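Local coordinates for protein reducing-end xylose-releasing exo-oligoxylanase Rex8A (PDB 6SUD) that hydrolyses xylooligosaccharides, releasing xylose from their reducing ends during the breakdown of xylan, at residues A[200-205]-A[277-282]. The protein carries 1 engineered substitution. Residues are numbered along the deposited sequence; the frame is centred on the assembly and turned at random.
Sequences PHFYEL and WEWFRK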
ATOM      1  N   PRO A 200      -8.550   5.771  -0.404  1.00  8.03           N
ATOM      2  CA  PRO A 200      -9.309   6.996  -0.665  1.00  8.18           C
ATOM      3  C   PRO A 200      -8.413   8.235  -0.795  1.00  8.46           C
ATOM      4  O   PRO A 200      -8.715   9.101  -1.585  1.00  9.10           O
ATOM      5  CB  PRO A 200     -10.272   7.080   0.534  1.00  8.35           C
ATOM      6  CG  PRO A 200      -9.670   6.132   1.553  1.00  8.10           C
ATOM      7  CD  PRO A 200      -9.110   5.012   0.715  1.00  8.07           C
ATOM      8  N   HIS A 201      -7.358   8.292   0.008  1.00  8.31           N
ATOM      9  CA  HIS A 201      -6.349   9.376  -0.006  1.00  8.14           C
ATOM     10  C   HIS A 201      -5.610   9.455  -1.343  1.00  8.06           C
ATOM     11  O   HIS A 201      -5.280  10.595  -1.748  1.00  8.59           O
ATOM     12  CB  HIS A 201      -5.390   9.236   1.176  1.00  8.00           C
ATOM     13  CG  HIS A 201      -4.815   7.883   1.390  1.00  8.11           C
ATOM     14  ND1 HIS A 201      -5.595   6.754   1.521  1.00  8.29           N
ATOM     15  CD2 HIS A 201      -3.542   7.486   1.601  1.00  8.26           C
ATOM     16  CE1 HIS A 201      -4.812   5.714   1.754  1.00  8.45           C
ATOM     17  NE2 HIS A 201      -3.554   6.135   1.805  1.00  8.26           N
ATOM     18  N   PHE A 202      -5.358   8.346  -2.039  1.00  7.74           N
ATOM     19  CA  PHE A 202      -4.733   8.430  -3.390  1.00  8.02           C
ATOM     20  C   PHE A 202      -5.796   8.909  -4.387  1.00  8.18           C
ATOM     21  O   PHE A 202      -5.451   9.638  -5.320  1.00  8.21           O
ATOM     22  CB  PHE A 202      -4.170   7.094  -3.883  1.00  7.97           C
ATOM     23  CG  PHE A 202      -2.935   6.592  -3.175  1.00  8.09           C
ATOM     24  CD1 PHE A 202      -2.473   7.200  -2.025  1.00  8.28           C
ATOM     25  CD2 PHE A 202      -2.218   5.506  -3.676  1.00  8.31           C
ATOM     26  CE1 PHE A 202      -1.348   6.716  -1.382  1.00  8.08           C
ATOM     27  CE2 PHE A 202      -1.087   5.033  -3.029  1.00  7.92           C
ATOM     28  CZ  PHE A 202      -0.664   5.634  -1.884  1.00  8.30           C
ATOM     29  N   TYR A 203      -7.055   8.516  -4.195  1.00  8.50           N
ATOM     30  CA  TYR A 203      -8.132   8.861  -5.160  1.00  8.41           C
ATOM     31  C   TYR A 203      -8.350  10.378  -5.101  1.00  9.66           C
ATOM     32  O   TYR A 203      -8.594  10.975  -6.162  1.00  9.77           O
ATOM     33  CB  TYR A 203      -9.401   8.029  -4.966  1.00  8.13           C
ATOM     34  CG  TYR A 203      -9.165   6.549  -4.783  1.00  7.74           C
ATOM     35  CD1 TYR A 203      -8.050   5.921  -5.311  1.00  7.44           C
ATOM     36  CD2 TYR A 203     -10.055   5.778  -4.057  1.00  7.42           C
ATOM     37  CE1 TYR A 203      -7.811   4.575  -5.096  1.00  7.57           C
ATOM     38  CE2 TYR A 203      -9.853   4.428  -3.866  1.00  7.44           C
ATOM     39  CZ  TYR A 203      -8.715   3.822  -4.370  1.00  7.63           C
ATOM     40  OH  TYR A 203      -8.468   2.502  -4.135  1.00  7.45           O
ATOM     41  N   GLU A 204      -8.237  10.997  -3.923  1.00 10.38           N
ATOM     42  CA  GLU A 204      -8.285  12.478  -3.786  1.00 11.26           C
ATOM     43  C   GLU A 204      -7.249  13.127  -4.704  1.00 10.97           C
ATOM     44  O   GLU A 204      -7.577  14.152  -5.330  1.00 11.50           O
ATOM     45  CB  GLU A 204      -7.967  12.927  -2.366  1.00 12.19           C
ATOM     46  CG  GLU A 204      -9.050  12.583  -1.383  1.00 13.30           C
ATOM     47  CD  GLU A 204     -10.279  13.470  -1.400  1.00 14.59           C
ATOM     48  OE1 GLU A 204     -10.400  14.324  -2.311  1.00 16.50           O
ATOM     49  OE2 GLU A 204     -11.099  13.321  -0.477  1.00 16.28           O
ATOM     50  N   LEU A 205      -6.033  12.580  -4.735  1.00 10.12           N
ATOM     51  CA  LEU A 205      -4.916  13.110  -5.560  1.00  9.68           C
ATOM     52  C   LEU A 205      -5.117  12.746  -7.034  1.00  9.36           C
ATOM     53  O   LEU A 205      -4.764  13.564  -7.900  1.00  9.18           O
ATOM     54  CB  LEU A 205      -3.604  12.588  -4.974  1.00  9.56           C
ATOM     55  CG  LEU A 205      -3.351  13.078  -3.553  1.00  9.37           C
ATOM     56  CD1 LEU A 205      -2.019  12.586  -3.016  1.00  9.29           C
ATOM     57  CD2 LEU A 205      -3.421  14.592  -3.482  1.00  9.68           C
ATOM     58  N   TRP A 277      -6.587   9.805   7.203  1.00  8.77           N
ATOM     59  CA  TRP A 277      -6.876  10.725   8.332  1.00  9.26           C
ATOM     60  C   TRP A 277      -5.776  11.792   8.397  1.00  9.86           C
ATOM     61  O   TRP A 277      -6.117  12.984   8.423  1.00  9.59           O
ATOM     62  CB  TRP A 277      -7.019   9.975   9.653  1.00  9.33           C
ATOM     63  CG  TRP A 277      -7.283  10.915  10.784  1.00  9.39           C
ATOM     64  CD1 TRP A 277      -6.428  11.284  11.773  1.00  9.36           C
ATOM     65  CD2 TRP A 277      -8.493  11.649  11.003  1.00  9.43           C
ATOM     66  NE1 TRP A 277      -7.029  12.172  12.612  1.00  9.43           N
ATOM     67  CE2 TRP A 277      -8.294  12.425  12.164  1.00  9.54           C
ATOM     68  CE3 TRP A 277      -9.716  11.736  10.329  1.00  9.70           C
ATOM     69  CZ2 TRP A 277      -9.281  13.270  12.667  1.00  9.81           C
ATOM     70  CZ3 TRP A 277     -10.682  12.591  10.820  1.00  9.51           C
ATOM     71  CH2 TRP A 277     -10.469  13.342  11.977  1.00  9.45           C
ATOM     72  N   GLU A 278      -4.508  11.375   8.382  1.00 10.28           N
ATOM     73  CA  GLU A 278      -3.344  12.304   8.451  1.00 11.14           C
ATOM     74  C   GLU A 278      -3.419  13.316   7.289  1.00 10.74           C
ATOM     75  O   GLU A 278      -3.303  14.527   7.545  1.00 10.26           O
ATOM     76  CB  GLU A 278      -2.030  11.523   8.480  1.00 12.42           C
ATOM     77  CG  GLU A 278      -0.792  12.407   8.483  1.00 13.50           C
ATOM     78  CD  GLU A 278      -0.679  13.461   9.572  1.00 14.98           C
ATOM     79  OE1 GLU A 278      -1.494  13.439  10.522  1.00 17.14           O
ATOM     80  OE2 GLU A 278       0.250  14.310   9.472  1.00 17.19           O
ATOM     81  N   TRP A 279      -3.614  12.856   6.051  1.00 10.63           N
ATOM     82  CA  TRP A 279      -3.574  13.730   4.843  1.00 10.33           C
ATOM     83  C   TRP A 279      -4.816  14.621   4.747  1.00 11.05           C
ATOM     84  O   TRP A 279      -4.642  15.811   4.374  1.00 11.20           O
ATOM     85  CB  TRP A 279      -3.410  12.896   3.568  1.00  9.82           C
ATOM     86  CG  TRP A 279      -2.023  12.363   3.372  1.00  9.34           C
ATOM     87  CD1 TRP A 279      -0.981  12.431   4.248  1.00  8.93           C
ATOM     88  CD2 TRP A 279      -1.531  11.660   2.217  1.00  9.18           C
ATOM     89  NE1 TRP A 279       0.130  11.837   3.710  1.00  9.07           N
ATOM     90  CE2 TRP A 279      -0.175  11.353   2.470  1.00  9.35           C
ATOM     91  CE3 TRP A 279      -2.095  11.258   1.000  1.00  9.61           C
ATOM     92  CZ2 TRP A 279       0.612  10.659   1.552  1.00  9.21           C
ATOM     93  CZ3 TRP A 279      -1.308  10.580   0.093  1.00  9.61           C
ATOM     94  CH2 TRP A 279       0.033  10.300   0.365  1.00  9.41           C
ATOM     95  N   PHE A 280      -6.020  14.083   4.981  1.00 10.59           N
ATOM     96  CA  PHE A 280      -7.293  14.753   4.580  1.00 11.38           C
ATOM     97  C   PHE A 280      -8.221  15.013   5.771  1.00 12.45           C
ATOM     98  O   PHE A 280      -9.067  15.911   5.618  1.00 11.89           O
ATOM     99  CB  PHE A 280      -7.977  13.960   3.465  1.00 10.31           C
ATOM    100  CG  PHE A 280      -7.196  14.016   2.181  1.00 10.16           C
ATOM    101  CD1 PHE A 280      -7.011  15.219   1.520  1.00  9.95           C
ATOM    102  CD2 PHE A 280      -6.623  12.886   1.637  1.00 10.04           C
ATOM    103  CE1 PHE A 280      -6.265  15.287   0.358  1.00 10.22           C
ATOM    104  CE2 PHE A 280      -5.853  12.958   0.487  1.00  9.87           C
ATOM    105  CZ  PHE A 280      -5.692  14.154  -0.169  1.00 10.18           C
ATOM    106  N   ARG A 281      -8.108  14.251   6.869  1.00 13.51           N
ATOM    107  CA  ARG A 281      -8.804  14.529   8.159  1.00 15.27           C
ATOM    108  C   ARG A 281     -10.319  14.633   7.892  1.00 14.93           C
ATOM    109  O   ARG A 281     -10.962  15.494   8.499  1.00 15.65           O
ATOM    110  CB  ARG A 281      -8.218  15.809   8.779  1.00 16.61           C
ATOM    111  CG  ARG A 281      -8.053  15.791  10.296  1.00 18.62           C
ATOM    112  CD  ARG A 281      -6.980  14.838  10.799  1.00 19.88           C
ATOM    113  NE  ARG A 281      -5.656  15.045  10.223  1.00 21.01           N
ATOM    114  CZ  ARG A 281      -4.744  15.924  10.650  1.00 22.35           C
ATOM    115  NH1 ARG A 281      -5.004  16.731  11.670  1.00 23.13           N
ATOM    116  NH2 ARG A 281      -3.579  16.009  10.026  1.00 21.55           N
ATOM    117  N   LYS A 282     -10.876  13.775   7.029  1.00 15.73           N
ATOM    118  CA  LYS A 282     -12.263  13.934   6.500  1.00 16.60           C
ATOM    119  C   LYS A 282     -13.292  13.075   7.250  1.00 15.67           C
ATOM    120  O   LYS A 282     -14.464  13.528   7.336  1.00 16.69           O
ATOM    121  CB  LYS A 282     -12.320  13.619   5.006  1.00 18.44           C
ATOM    122  CG  LYS A 282     -11.893  14.766   4.106  1.00 19.79           C
ATOM    123  CD  LYS A 282     -12.079  14.447   2.639  1.00 21.45           C
ATOM    124  CE  LYS A 282     -12.108  15.667   1.743  1.00 23.44           C
ATOM    125  NZ  LYS A 282     -10.740  16.070   1.333  1.00 24.49           N
TER
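Glu204 runs along the ring of Phe280. Its CB lies 3.4 Å from Phe280 CZ, and CG sits over one face of that ring in a CH-pi contact, 3.8 Å from the centroid. A bend at chi2 (-77°) carries CD off the ring to OE2, which pairs with Arg226 and makes a salt bridge with Lys282 NZ at 3.3 Å, its hydrogen bond weak; OE1 has a long, weak ion pair with Lys219. The edge of Phe280 faces the backbone: CE2 comes within 3.3 Å of His201 O, a buried carbonyl oxygen without a hydrogen-bond partner, while CZ meets Leu205 CD2. An alanine in place of Phe280 would probably leave Glu204 CG and Leu205 CD2 without aromatic support and open a gap between the helices. One turn back along helix 200-209, the His201 imidazole turns its edge to the face of the Trp279 six-membered ring in an offset edge-to-face pair, planes at 73°. Leu205 CD1 also packs on Trp279, 3.8 Å from CZ3. The contact joins the start of helix 200-209 to the last turn of helix 268-280 and the following loop in the (alpha/alpha)6 barrel of glycoside hydrolase family 8, beside helices 127-144 and 215-232.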